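Side-chain contacts in xyloglucan-specific endo-beta-1,4-glucanase BoGH9A (PDB 6DHT), which cleaves the beta-1,4-glucan backbone of xyloglucans at internal linkages, releasing xyloglucan oligosaccharides: residues S207-H210 with L215-M218; D434-W437 with A441-C444. One frame throughout, in Å; residues are numbered along the deposited sequence.

Interaction 1: S207-H210 with L215-M218. With CA (calcium ion), chain D; EDO (1,2-ethanediol), chain H.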
loop_
_atom_site.group_PDB
_atom_site.type_symbol
_atom_site.label_atom_id
_atom_site.label_comp_id
_atom_site.label_asym_id
_atom_site.label_seq_id
_atom_site.Cartn_x
_atom_site.Cartn_y
_atom_site.Cartn_z
ATOM N N SER A 207 -6.576 20.450 2.516
ATOM C CA SER A 207 -7.946 19.985 2.724
ATOM C C SER A 207 -9.018 21.013 2.364
ATOM O O SER A 207 -10.177 20.647 2.215
ATOM C CB SER A 207 -8.185 19.499 4.151
ATOM O OG SER A 207 -7.531 18.250 4.380
ATOM N N ASN A 208 -8.642 22.278 2.204
ATOM C CA ASN A 208 -9.651 23.301 1.889
ATOM C C ASN A 208 -9.564 23.841 0.469
ATOM O O ASN A 208 -10.201 24.846 0.150
ATOM C CB ASN A 208 -9.610 24.432 2.920
ATOM C CG ASN A 208 -10.056 23.967 4.302
ATOM O OD1 ASN A 208 -9.397 24.241 5.302
ATOM N ND2 ASN A 208 -11.167 23.236 4.357
ATOM N N ASN A 209 -8.822 23.161 -0.396
ATOM C CA ASN A 209 -8.775 23.553 -1.797
ATOM C C ASN A 209 -9.867 22.831 -2.591
ATOM O O ASN A 209 -10.772 22.261 -2.001
ATOM C CB ASN A 209 -7.380 23.349 -2.391
ATOM C CG ASN A 209 -7.002 21.889 -2.561
ATOM O OD1 ASN A 209 -7.831 20.973 -2.448
ATOM N ND2 ASN A 209 -5.734 21.675 -2.859
ATOM N N HIS A 210 -9.753 22.831 -3.916
ATOM C CA HIS A 210 -10.785 22.256 -4.779
ATOM C C HIS A 210 -10.432 20.886 -5.350
ATOM O O HIS A 210 -11.059 20.415 -6.304
ATOM C CB HIS A 210 -11.099 23.222 -5.936
ATOM C CG HIS A 210 -11.861 24.437 -5.513
ATOM N ND1 HIS A 210 -11.320 25.407 -4.697
ATOM C CD2 HIS A 210 -13.127 24.832 -5.778
ATOM C CE1 HIS A 210 -12.221 26.348 -4.479
ATOM N NE2 HIS A 210 -13.326 26.023 -5.127
ATOM N N LEU A 215 -5.445 13.128 -4.121
ATOM C CA LEU A 215 -4.641 13.653 -5.213
ATOM C C LEU A 215 -3.685 14.738 -4.732
ATOM O O LEU A 215 -2.558 14.794 -5.210
ATOM C CB LEU A 215 -5.525 14.217 -6.312
ATOM C CG LEU A 215 -6.361 13.201 -7.083
ATOM C CD1 LEU A 215 -7.100 13.894 -8.249
ATOM C CD2 LEU A 215 -5.546 12.012 -7.594
ATOM N N ASP A 216 -4.100 15.576 -3.784
ATOM C CA ASP A 216 -3.139 16.519 -3.186
ATOM C C ASP A 216 -1.920 15.793 -2.646
ATOM O O ASP A 216 -0.759 16.207 -2.844
ATOM C CB ASP A 216 -3.737 17.338 -2.060
ATOM C CG ASP A 216 -4.825 18.296 -2.527
ATOM O OD1 ASP A 216 -4.602 19.075 -3.487
ATOM O OD2 ASP A 216 -5.893 18.258 -1.899
ATOM N N GLU A 217 -2.174 14.713 -1.921
ATOM C CA GLU A 217 -1.074 13.978 -1.330
ATOM C C GLU A 217 -0.163 13.372 -2.398
ATOM O O GLU A 217 1.063 13.505 -2.316
ATOM C CB GLU A 217 -1.569 12.893 -0.366
ATOM C CG GLU A 217 -0.439 12.305 0.500
ATOM C CD GLU A 217 0.220 13.370 1.372
ATOM O OE1 GLU A 217 -0.515 14.074 2.106
ATOM O OE2 GLU A 217 1.467 13.540 1.284
ATOM N N MET A 218 -0.757 12.736 -3.407
ATOM C CA MET A 218 0.040 12.178 -4.466
ATOM C C MET A 218 0.886 13.262 -5.093
ATOM O O MET A 218 2.048 13.028 -5.400
ATOM C CB MET A 218 -0.814 11.494 -5.545
ATOM C CG MET A 218 -1.801 10.425 -5.059
ATOM S SD MET A 218 -1.071 9.033 -4.179
ATOM C CE MET A 218 -1.357 9.523 -2.488
HETATM CA CA CA D . -7.932 19.001 -1.152
HETATM C C1 EDO H . -13.634 19.060 -3.054
HETATM O O1 EDO H . -12.351 19.595 -2.711
HETATM C C2 EDO H . -13.428 18.088 -4.206
HETATM O O2 EDO H . -12.602 17.026 -3.731
HETATM O O HOH W 1 -10.098 19.746 -0.572
#

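Interaction 2: D434-W437 with A441-C444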
loop_
_atom_site.group_PDB
_atom_site.type_symbol
_atom_site.label_atom_id
_atom_site.label_comp_id
_atom_site.label_asym_id
_atom_site.label_seq_id
_atom_site.Cartn_x
_atom_site.Cartn_y
_atom_site.Cartn_z
ATOM N N ASP A 434 3.129 -17.746 3.215
ATOM C CA ASP A 434 2.408 -16.474 3.320
ATOM C C ASP A 434 3.182 -15.451 4.145
ATOM O O ASP A 434 2.769 -14.288 4.229
ATOM C CB ASP A 434 1.064 -16.663 4.019
ATOM C CG ASP A 434 0.064 -17.434 3.200
ATOM O OD1 ASP A 434 0.296 -17.604 1.984
ATOM O OD2 ASP A 434 -0.989 -17.824 3.765
ATOM N N PHE A 435 4.259 -15.887 4.792
ATOM C CA PHE A 435 4.985 -15.048 5.754
ATOM C C PHE A 435 6.409 -14.761 5.335
ATOM O O PHE A 435 7.201 -15.666 5.104
ATOM C CB PHE A 435 4.904 -15.702 7.127
ATOM C CG PHE A 435 3.505 -16.057 7.494
ATOM C CD1 PHE A 435 2.615 -15.070 7.870
ATOM C CD2 PHE A 435 3.056 -17.362 7.384
ATOM C CE1 PHE A 435 1.302 -15.368 8.156
ATOM C CE2 PHE A 435 1.743 -17.671 7.672
ATOM C CZ PHE A 435 0.857 -16.670 8.038
ATOM N N PHE A 436 6.724 -13.474 5.251
ATOM C CA PHE A 436 7.950 -12.983 4.664
ATOM C C PHE A 436 7.965 -11.468 4.836
ATOM O O PHE A 436 6.991 -10.915 5.338
ATOM C CB PHE A 436 8.058 -13.364 3.170
ATOM C CG PHE A 436 6.924 -12.839 2.293
ATOM C CD1 PHE A 436 7.035 -11.622 1.660
ATOM C CD2 PHE A 436 5.788 -13.604 2.081
ATOM C CE1 PHE A 436 6.019 -11.151 0.862
ATOM C CE2 PHE A 436 4.752 -13.136 1.281
ATOM C CZ PHE A 436 4.884 -11.914 0.665
ATOM N N TRP A 437 9.049 -10.814 4.442
ATOM C CA TRP A 437 9.212 -9.383 4.668
ATOM C C TRP A 437 8.120 -8.616 3.980
ATOM O O TRP A 437 8.021 -8.633 2.758
ATOM C CB TRP A 437 10.559 -8.904 4.139
ATOM C CG TRP A 437 10.992 -7.541 4.571
ATOM C CD1 TRP A 437 11.185 -7.096 5.866
ATOM C CD2 TRP A 437 11.372 -6.463 3.720
ATOM N NE1 TRP A 437 11.636 -5.809 5.853
ATOM C CE2 TRP A 437 11.767 -5.390 4.554
ATOM C CE3 TRP A 437 11.385 -6.279 2.331
ATOM C CZ2 TRP A 437 12.189 -4.171 4.045
ATOM C CZ3 TRP A 437 11.811 -5.063 1.829
ATOM C CH2 TRP A 437 12.206 -4.024 2.680
ATOM N N ALA A 441 1.224 -6.472 3.672
ATOM C CA ALA A 441 0.845 -5.616 2.545
ATOM C C ALA A 441 0.949 -6.387 1.235
ATOM O O ALA A 441 -0.004 -6.399 0.433
ATOM C CB ALA A 441 1.718 -4.389 2.490
ATOM N N GLU A 442 2.115 -6.970 0.980
ATOM C CA GLU A 442 2.430 -7.572 -0.321
ATOM C C GLU A 442 1.537 -8.722 -0.681
ATOM O O GLU A 442 1.219 -8.917 -1.862
ATOM C CB GLU A 442 3.865 -8.093 -0.370
ATOM C CG GLU A 442 4.337 -8.426 -1.806
ATOM C CD GLU A 442 5.768 -8.998 -1.909
ATOM O OE1 GLU A 442 6.725 -8.388 -1.396
ATOM O OE2 GLU A 442 5.943 -10.066 -2.538
ATOM N N LYS A 443 1.158 -9.516 0.313
ATOM C CA LYS A 443 0.296 -10.642 0.061
ATOM C C LYS A 443 -1.086 -10.436 0.639
ATOM O O LYS A 443 -2.064 -10.490 -0.091
ATOM C CB LYS A 443 0.904 -11.949 0.527
ATOM C CG LYS A 443 0.130 -13.134 0.012
ATOM C CD LYS A 443 0.917 -14.396 0.056
ATOM C CE LYS A 443 0.186 -15.470 -0.712
ATOM N NZ LYS A 443 0.829 -16.789 -0.536
ATOM N N CYS A 444 -1.229 -10.204 1.936
ATOM C CA CYS A 444 -2.579 -10.144 2.499
ATOM C C CYS A 444 -3.420 -8.994 1.905
ATOM O O CYS A 444 -4.509 -9.206 1.383
ATOM C CB CYS A 444 -2.510 -10.063 4.022
ATOM S SG CYS A 444 -4.089 -10.222 4.847
HETATM O O HOH W 2 8.861 -8.461 0.187
#

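Interaction 1: S207-H210 with L215-M218
Asn209 and Asp216 approach from opposite directions, and each puts one end of its flat group on a calcium ion and the other end on its partner. The ion takes OD1 of Asn209 at 2.4 Å and OD2 of Asp216 at 2.3 Å. These two oxygens sit side by side as ligands and are not bonded to one another. The second pair of ends closes the link directly: Asn209 ND2 donates to Asp216 OD1 over 2.9 Å, in a nearly straight bond with an N-H...O angle of 171°. The acceptor lies almost in the amide plane of Asn209, whereas the donor stands above the carboxylate plane; the two planes are turned 50° apart. Asparagine suits this place by offering a neutral oxygen to the metal and an N-H to the carboxylate at once, and the two bonds fix the flip of its amide. With CG of Asn209 between its backbone N and carbonyl carbon (chi1 70°), the amide reaches inward to the ion.

Three more oxygens, Glu206 O, Thr211 O and Asp213 OD1, join the protein ligands, and water 1 is the sixth, with its O 2.4 Å from the calcium. That water donates to Asn209 O and, weakly, to Ser207 O. Farther out, Tyr289 OH also bonds to Asp216 OD1, so this oxygen is held by two partners while OD2 serves the metal. Ser207 OG bonds to OD2 of Asp213, which probably steadies another calcium ligand.

The site ties the loop before helix 213-226 to the first turn of that helix. Two carboxylates among mostly neutral oxygens suit a hard divalent cation, and the ion probably offsets the negative charge of Asp213 and Asp216 so close together.

Interaction 2: D434-W437 with A441-C444
Lys443 reaches along its full length to Asp434, where NZ forms a salt bridge with OD1 at 2.7 Å. The ammonium meets that oxygen nearly along its C-O axis. CG of Lys443 is anti to the backbone N (chi1 -168°) and the rest of the chain is extended, which carries the charge from the helix up to the loop. The bridge is held firmly on the acid's side: Asp434 is buried, and its other oxygen, OD2, accepts from the backbone N of Gly429 and of Asp431, so the carboxylate cannot easily turn.

At the base of the lysine, rather than beside its charge, packs the ring of Phe436. Lys443 CB lies 4.0 Å from its CZ, and the lysine chain runs at about a right angle to the phenylalanine side chain, letting one long residue serve both a charge and an apolar contact.

Both segments belong to the glycosyl hydrolase family 9 domain, whose helices form an (alpha/alpha)6 barrel; residues 434-437 lead into helix 439-458, which makes a wider pi-type turn at 441-444. Trp437 lies near the active site, the nearest atoms of its side chain and that of Glu548, the predicted proton donor, being about 4 Å apart, and its NE1 is held by Tyr544 O.

The solvent side belongs to exposed Glu442, which still brings CD close to the edge of the Phe436 ring, 3.5 Å from CE1, with its carboxylate turned 60° from the ring plane; the ring's hydrogens may favour the negative group there. The contact is loose only between Trp437 O and Glu442 OE1, where water 2 stands in place of a direct bond, donating to each oxygen over 2.7 Å.

Overall arrangement
The two contacts follow one another along the chain, and both fasten the loop before a helix to that helix's early turns, within the same glycosyl hydrolase family 9 domain. They lie on opposite sides of the chain's centre, with their own centres about 31 Å apart and no atoms touching. Interaction 1 is partly buried and small, and it is held by a shared calcium ion and one amide-carboxylate hydrogen bond, away from the predicted catalytic residues. Interaction 2 is a wider surface contact near those residues and mixes a salt bridge with aromatic packing and a bridging water. Acidic residues serve both, facing calcium in one and lysine in the other.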